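Nicotinate-nucleotide pyrophosphorylase (Ehrlichia chaffeensis, PDB 3L0G) probably catalyses the decarboxylating transfer of a phosphoribosyl group to quinolinate, giving nicotinate mononucleotide for NAD biosynthesis. Local coordinates at residues 181-185 / 208-213. Numbering follows the deposited sequence.
Sequences VLIKD and EYIAIE. With FMT (formic acid), chain J.
Ile183 and Ile212 pair between parallel strands 181-183 and 210-213 at the edge of the six-stranded parallel sheet of the C-terminal domain, the open α/β barrel of quinolinate phosphoribosyltransferases. The chain between the strands is mostly helical, making this a beta-alpha-beta crossover. Two nearly straight backbone bonds clamp Ile183: its N gives a hydrogen to Ala211 O, and Ile183 O receives one from Glu213 N at 2.8 Å.

On the face covered by helix 194-204, Ile183 and Ile212 meet obliquely, Ile183 CB lying against Ile212 CG1 at 3.9 Å. Ile183 sets CG1 beside its own backbone N, and Ile183 CD1 runs back along the sheet to CG2 of Ile210, 3.8 Å away. Val181 and Ile210 also rest on Leu201 of that helix. On the other face Leu182 CD1 presses on Ala211 CB, a tight 3.5 Å, while CD2 faces a bound formic acid molecule, probably from the crystallisation liquor.

At the C-terminal ends of the strands, Glu213 reaches across to the start of helix 185-191. Its CG sits between the backbone N and the carbonyl carbon (chi1 46°), and from there the extended chain passes the CA of Lys184. Glu213 OE1 accepts from Asp185 N at 2.8 Å, met on the anti side and 22° out of the carboxylate plane. The Asp185 carboxylate lies close by, its plane turned 75° from that of Glu213, a proximity that may be eased by Lys184, whose NZ makes a long salt bridge to Glu213 OE2. The same NZ hydrogen-bonds to O2 of the formic acid, which Arg151 and Arg174 also hold.

Near the opposite end, one water accepts from Val181 N and donates to Tyr209 O and, at 2.6 Å, to Glu208 OE1.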
loop_
_atom_site.group_PDB
_atom_site.type_symbol
_atom_site.label_atom_id
_atom_site.label_comp_id
_atom_site.label_asym_id
_atom_site.label_seq_id
_atom_site.Cartn_x
_atom_site.Cartn_y
_atom_site.Cartn_z
ATOM N N VAL C 181 -5.241 -19.534 15.928
ATOM C CA VAL C 181 -6.121 -20.631 15.548
ATOM C C VAL C 181 -7.524 -20.382 16.097
ATOM O O VAL C 181 -7.713 -20.033 17.285
ATOM C CB VAL C 181 -5.588 -21.978 16.052
ATOM C CG1 VAL C 181 -6.705 -23.064 15.995
ATOM C CG2 VAL C 181 -4.336 -22.378 15.229
ATOM N N LEU C 182 -8.513 -20.532 15.226
ATOM C CA LEU C 182 -9.906 -20.483 15.672
ATOM C C LEU C 182 -10.660 -21.415 14.757
ATOM O O LEU C 182 -10.883 -21.086 13.604
ATOM C CB LEU C 182 -10.483 -19.050 15.623
ATOM C CG LEU C 182 -11.952 -18.957 16.084
ATOM C CD1 LEU C 182 -12.107 -19.464 17.518
ATOM C CD2 LEU C 182 -12.487 -17.521 15.972
ATOM N N ILE C 183 -10.996 -22.590 15.296
ATOM C CA ILE C 183 -11.685 -23.635 14.578
ATOM C C ILE C 183 -13.142 -23.262 14.602
ATOM O O ILE C 183 -13.709 -23.017 15.666
ATOM C CB ILE C 183 -11.478 -25.011 15.266
ATOM C CG1 ILE C 183 -9.949 -25.321 15.347
ATOM C CG2 ILE C 183 -12.277 -26.104 14.548
ATOM C CD1 ILE C 183 -9.582 -26.558 16.102
ATOM N N LYS C 184 -13.740 -23.222 13.418
ATOM C CA LYS C 184 -15.054 -22.642 13.213
ATOM C C LYS C 184 -16.063 -23.685 12.853
ATOM O O LYS C 184 -15.693 -24.809 12.496
ATOM C CB LYS C 184 -14.951 -21.543 12.149
ATOM C CG LYS C 184 -14.249 -20.318 12.718
ATOM C CD LYS C 184 -14.269 -19.113 11.799
ATOM C CE LYS C 184 -13.597 -17.908 12.434
ATOM N NZ LYS C 184 -14.502 -17.024 13.259
ATOM N N ASP C 185 -17.343 -23.319 12.948
ATOM C CA ASP C 185 -18.447 -24.160 12.475
ATOM C C ASP C 185 -18.121 -24.822 11.137
ATOM O O ASP C 185 -18.316 -26.026 10.951
ATOM C CB ASP C 185 -19.784 -23.373 12.394
ATOM C CG ASP C 185 -19.732 -22.151 11.456
ATOM O OD1 ASP C 185 -18.672 -21.814 10.842
ATOM O OD2 ASP C 185 -20.810 -21.532 11.291
ATOM N N GLU C 208 0.244 -25.139 19.661
ATOM C CA GLU C 208 -0.552 -23.947 19.289
ATOM C C GLU C 208 -1.719 -23.824 20.250
ATOM O O GLU C 208 -2.349 -24.823 20.593
ATOM C CB GLU C 208 -1.136 -24.014 17.872
ATOM C CG GLU C 208 -0.309 -23.311 16.778
ATOM C CD GLU C 208 -0.220 -21.812 16.900
ATOM O OE1 GLU C 208 -1.192 -21.177 17.375
ATOM O OE2 GLU C 208 0.837 -21.265 16.497
ATOM N N TYR C 209 -1.992 -22.596 20.667
ATOM C CA TYR C 209 -3.153 -22.292 21.472
ATOM C C TYR C 209 -4.385 -22.590 20.621
ATOM O O TYR C 209 -4.469 -22.120 19.469
ATOM C CB TYR C 209 -3.115 -20.814 21.845
ATOM C CG TYR C 209 -4.159 -20.341 22.805
ATOM C CD1 TYR C 209 -3.851 -20.129 24.150
ATOM C CD2 TYR C 209 -5.429 -20.019 22.363
ATOM C CE1 TYR C 209 -4.803 -19.656 25.021
ATOM C CE2 TYR C 209 -6.374 -19.542 23.214
ATOM C CZ TYR C 209 -6.067 -19.367 24.544
ATOM O OH TYR C 209 -7.021 -18.875 25.380
ATOM N N ILE C 210 -5.340 -23.343 21.154
ATOM C CA ILE C 210 -6.487 -23.741 20.318
ATOM C C ILE C 210 -7.765 -23.173 20.842
ATOM O O ILE C 210 -8.141 -23.498 21.958
ATOM C CB ILE C 210 -6.643 -25.271 20.224
ATOM C CG1 ILE C 210 -5.338 -25.911 19.727
ATOM C CG2 ILE C 210 -7.807 -25.610 19.313
ATOM C CD1 ILE C 210 -5.459 -27.391 19.347
ATOM N N ALA C 211 -8.417 -22.330 20.023
ATOM C CA ALA C 211 -9.810 -21.881 20.235
ATOM C C ALA C 211 -10.762 -22.568 19.272
ATOM O O ALA C 211 -10.412 -22.795 18.121
ATOM C CB ALA C 211 -9.932 -20.380 20.047
ATOM N N ILE C 212 -11.988 -22.872 19.728
ATOM C CA ILE C 212 -12.982 -23.521 18.872
ATOM C C ILE C 212 -14.387 -22.962 19.108
ATOM O O ILE C 212 -14.785 -22.730 20.247
ATOM C CB ILE C 212 -12.955 -25.044 19.056
ATOM C CG1 ILE C 212 -13.968 -25.746 18.114
ATOM C CG2 ILE C 212 -13.195 -25.408 20.520
ATOM C CD1 ILE C 212 -13.777 -27.316 18.010
ATOM N N GLU C 213 -15.131 -22.706 18.041
ATOM C CA GLU C 213 -16.510 -22.258 18.223
ATOM C C GLU C 213 -17.535 -23.394 18.280
ATOM O O GLU C 213 -17.538 -24.337 17.467
ATOM C CB GLU C 213 -16.924 -21.156 17.255
ATOM C CG GLU C 213 -16.577 -21.329 15.852
ATOM C CD GLU C 213 -17.293 -20.315 14.937
ATOM O OE1 GLU C 213 -18.000 -20.772 13.993
ATOM O OE2 GLU C 213 -17.147 -19.080 15.190
HETATM C C FMT J . -12.185 -14.071 14.426
HETATM O O1 FMT J . -11.045 -13.912 14.884
HETATM O O2 FMT J . -12.436 -14.850 13.497
HETATM O O HOH W 1 -3.398 -20.079 18.093
#